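Local coordinates for CAMP factor (Mobiluncus curtisii, PDB 6JLC), which probably acts as a pore-forming toxin that promotes haemolysis, the modelled chain being the part that carries the helical CAMP-factor family region, at residues A[92-100]-A[151-160]. Sequence-based numbering, arbitrary orientation.
Sequences LRYKIQKAH and TIYVKDLLNK
The imidazole of His-100 lies nearly flat on the phenol ring of Tyr-153 in an offset stack, centroids 3.7 Å apart and planes 13° from parallel, with His-100 CD2 over the centre of the tyrosine ring. Two flat rings can meet face to face in this buried site while their polar atoms stay at the rim: Tyr-153 OH and Gln-97 NE2 are both hydrogen-bonded to Asp-36 OD2. Ile-152 CG1 backs the opposite face of Tyr-153. Beside the stack, Arg-93, long and ending in flat N-H donors, extends along helix 152-173, its CG anti to the backbone N (chi1 -170°). A short but bent hydrogen bond (2.8 Å, 144°) runs from Arg-93 NH1 to Tyr-153 O, which lies in the guanidinium plane and also accepts from Leu-157 N, from the other face of its carbonyl. The branched Leu-157 lays CD1 on a guanidinium face, 3.9 Å from Arg-93 NE. At the N-cap, the Thr-151 hydroxyl serves twice, accepting weakly from Val-154 N and donating to a water that bridges Arg-93 O and Lys-95 O. Val-154 CG2 lies over a face of Tyr-94, whose OH is hydrogen-bonded to Asp-207 OD1. The contact joins the turn after helix 68-91 and the first turn of helix 97-114 to the start of helix 152-173, with helix 203-222 packed against Tyr-94 and Val-154.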
# COMPACT_ATOMS: atom_id res chain seq x y z
N LEU A 92 3.11 5.69 -8.62
CA LEU A 92 2.86 7.11 -8.43
C LEU A 92 3.68 7.71 -7.29
O LEU A 92 3.36 8.79 -6.79
CB LEU A 92 1.37 7.38 -8.20
CG LEU A 92 0.44 6.83 -9.28
CD1 LEU A 92 -1.02 7.12 -8.92
CD2 LEU A 92 0.78 7.42 -10.62
N ARG A 93 4.77 7.04 -6.88
CA ARG A 93 5.46 7.41 -5.65
C ARG A 93 5.98 8.84 -5.68
O ARG A 93 5.98 9.53 -4.65
CB ARG A 93 6.62 6.46 -5.37
CG ARG A 93 7.21 6.69 -3.97
CD ARG A 93 8.36 5.76 -3.66
NE ARG A 93 7.95 4.36 -3.51
CZ ARG A 93 7.36 3.85 -2.44
NH1 ARG A 93 7.08 4.61 -1.38
NH2 ARG A 93 7.04 2.57 -2.43
N TYR A 94 6.40 9.33 -6.85
CA TYR A 94 6.97 10.67 -6.97
C TYR A 94 6.00 11.67 -7.57
O TYR A 94 6.42 12.75 -8.01
CB TYR A 94 8.26 10.62 -7.80
CG TYR A 94 9.43 10.12 -7.00
CD1 TYR A 94 9.66 8.76 -6.86
CD2 TYR A 94 10.28 11.00 -6.35
CE1 TYR A 94 10.75 8.28 -6.11
CE2 TYR A 94 11.37 10.53 -5.59
CZ TYR A 94 11.59 9.18 -5.48
OH TYR A 94 12.65 8.71 -4.74
N LYS A 95 4.70 11.35 -7.61
CA LYS A 95 3.75 12.32 -8.13
C LYS A 95 3.48 13.41 -7.08
O LYS A 95 3.67 13.21 -5.88
CB LYS A 95 2.43 11.64 -8.52
CG LYS A 95 2.53 10.75 -9.75
CD LYS A 95 2.79 11.58 -10.99
CE LYS A 95 3.06 10.70 -12.20
NZ LYS A 95 3.43 11.55 -13.37
N ILE A 96 3.02 14.56 -7.56
CA ILE A 96 2.66 15.64 -6.65
C ILE A 96 1.55 15.17 -5.71
O ILE A 96 0.81 14.20 -5.99
CB ILE A 96 2.23 16.90 -7.42
CG1 ILE A 96 1.14 16.56 -8.45
CG2 ILE A 96 3.45 17.54 -8.08
CD1 ILE A 96 0.53 17.79 -9.10
N GLN A 97 1.43 15.86 -4.58
CA GLN A 97 0.48 15.43 -3.55
C GLN A 97 -0.96 15.44 -4.07
O GLN A 97 -1.77 14.60 -3.65
CB GLN A 97 0.63 16.33 -2.31
CG GLN A 97 -0.34 16.04 -1.17
CD GLN A 97 -0.19 14.65 -0.58
OE1 GLN A 97 0.83 13.98 -0.76
NE2 GLN A 97 -1.21 14.21 0.17
N LYS A 98 -1.27 16.35 -5.01
CA LYS A 98 -2.61 16.44 -5.58
C LYS A 98 -3.06 15.12 -6.20
O LYS A 98 -4.24 14.75 -6.10
CB LYS A 98 -2.64 17.56 -6.63
CG LYS A 98 -4.00 17.87 -7.25
CD LYS A 98 -3.80 18.77 -8.47
CE LYS A 98 -5.06 19.53 -8.85
NZ LYS A 98 -5.98 18.73 -9.71
N ALA A 99 -2.14 14.40 -6.85
CA ALA A 99 -2.48 13.10 -7.40
C ALA A 99 -2.95 12.14 -6.31
O ALA A 99 -3.91 11.40 -6.49
CB ALA A 99 -1.29 12.50 -8.16
N HIS A 100 -2.27 12.16 -5.16
CA HIS A 100 -2.60 11.22 -4.09
C HIS A 100 -3.86 11.62 -3.34
O HIS A 100 -4.61 10.75 -2.87
CB HIS A 100 -1.43 11.12 -3.12
CG HIS A 100 -0.23 10.48 -3.73
ND1 HIS A 100 0.83 11.21 -4.24
CD2 HIS A 100 0.08 9.18 -3.95
CE1 HIS A 100 1.74 10.39 -4.73
NE2 HIS A 100 1.30 9.15 -4.56
N THR A 151 6.54 14.04 0.06
CA THR A 151 5.26 13.49 0.47
C THR A 151 5.50 12.30 1.39
O THR A 151 6.62 11.83 1.57
CB THR A 151 4.46 13.05 -0.75
OG1 THR A 151 5.20 12.02 -1.44
CG2 THR A 151 4.22 14.24 -1.70
N ILE A 152 4.42 11.80 1.99
CA ILE A 152 4.57 10.60 2.82
C ILE A 152 4.98 9.41 1.96
O ILE A 152 5.60 8.47 2.46
CB ILE A 152 3.27 10.31 3.59
CG1 ILE A 152 2.21 9.89 2.60
CG2 ILE A 152 2.82 11.52 4.38
CD1 ILE A 152 1.48 8.75 3.07
N TYR A 153 4.65 9.42 0.66
CA TYR A 153 5.04 8.32 -0.21
C TYR A 153 6.56 8.28 -0.42
O TYR A 153 7.16 7.21 -0.41
CB TYR A 153 4.29 8.41 -1.54
CG TYR A 153 2.83 8.61 -1.23
CD1 TYR A 153 2.02 7.53 -0.93
CD2 TYR A 153 2.28 9.89 -1.14
CE1 TYR A 153 0.68 7.71 -0.59
CE2 TYR A 153 0.96 10.08 -0.80
CZ TYR A 153 0.16 8.98 -0.53
OH TYR A 153 -1.17 9.17 -0.20
N VAL A 154 7.18 9.45 -0.57
CA VAL A 154 8.64 9.52 -0.66
C VAL A 154 9.27 9.17 0.68
O VAL A 154 10.26 8.43 0.75
CB VAL A 154 9.08 10.92 -1.15
CG1 VAL A 154 10.60 11.08 -1.05
CG2 VAL A 154 8.64 11.14 -2.59
N LYS A 155 8.72 9.71 1.77
CA LYS A 155 9.18 9.36 3.12
C LYS A 155 9.07 7.86 3.38
O LYS A 155 9.92 7.29 4.08
CB LYS A 155 8.37 10.13 4.16
CG LYS A 155 8.84 11.56 4.41
CD LYS A 155 10.22 11.58 5.05
CE LYS A 155 10.71 13.00 5.35
NZ LYS A 155 9.99 13.56 6.52
N ASP A 156 8.05 7.20 2.83
CA ASP A 156 7.94 5.76 3.01
C ASP A 156 9.04 5.01 2.27
O ASP A 156 9.50 3.97 2.75
CB ASP A 156 6.55 5.28 2.56
CG ASP A 156 5.43 5.76 3.50
OD1 ASP A 156 5.71 6.04 4.68
OD2 ASP A 156 4.26 5.86 3.06
N LEU A 157 9.50 5.52 1.12
CA LEU A 157 10.65 4.91 0.45
C LEU A 157 11.91 5.03 1.30
O LEU A 157 12.71 4.09 1.38
CB LEU A 157 10.85 5.56 -0.92
CG LEU A 157 11.90 4.92 -1.84
CD1 LEU A 157 11.49 3.50 -2.22
CD2 LEU A 157 12.12 5.77 -3.09
N LEU A 158 12.09 6.14 1.98
CA LEU A 158 13.22 6.34 2.86
C LEU A 158 13.11 5.39 4.06
O LEU A 158 14.04 4.78 4.47
CB LEU A 158 13.29 7.76 3.33
CG LEU A 158 14.30 8.08 4.40
CD1 LEU A 158 15.67 7.56 4.06
CD2 LEU A 158 14.33 9.53 4.73
N ASN A 159 11.91 5.28 4.59
CA ASN A 159 11.68 4.39 5.71
C ASN A 159 11.96 2.97 5.34
O ASN A 159 12.51 2.24 6.09
CB ASN A 159 10.29 4.55 6.29
CG ASN A 159 10.23 4.20 7.75
OD1 ASN A 159 9.24 3.75 8.26
ND2 ASN A 159 11.30 4.39 8.41
N LYS A 160 11.57 2.58 4.15
CA LYS A 160 11.87 1.23 3.68
C LYS A 160 13.37 0.99 3.62
O LYS A 160 13.85 -0.08 4.02
CB LYS A 160 11.23 1.00 2.31
CG LYS A 160 10.99 -0.47 1.99
CD LYS A 160 9.96 -0.66 0.88
CE LYS A 160 8.56 -0.26 1.35
NZ LYS A 160 7.77 0.39 0.27
O HOH W 1 4.41 11.52 -3.91
O HOH W 2 4.85 0.58 -1.08
O HOH W 3 1.89 13.26 1.39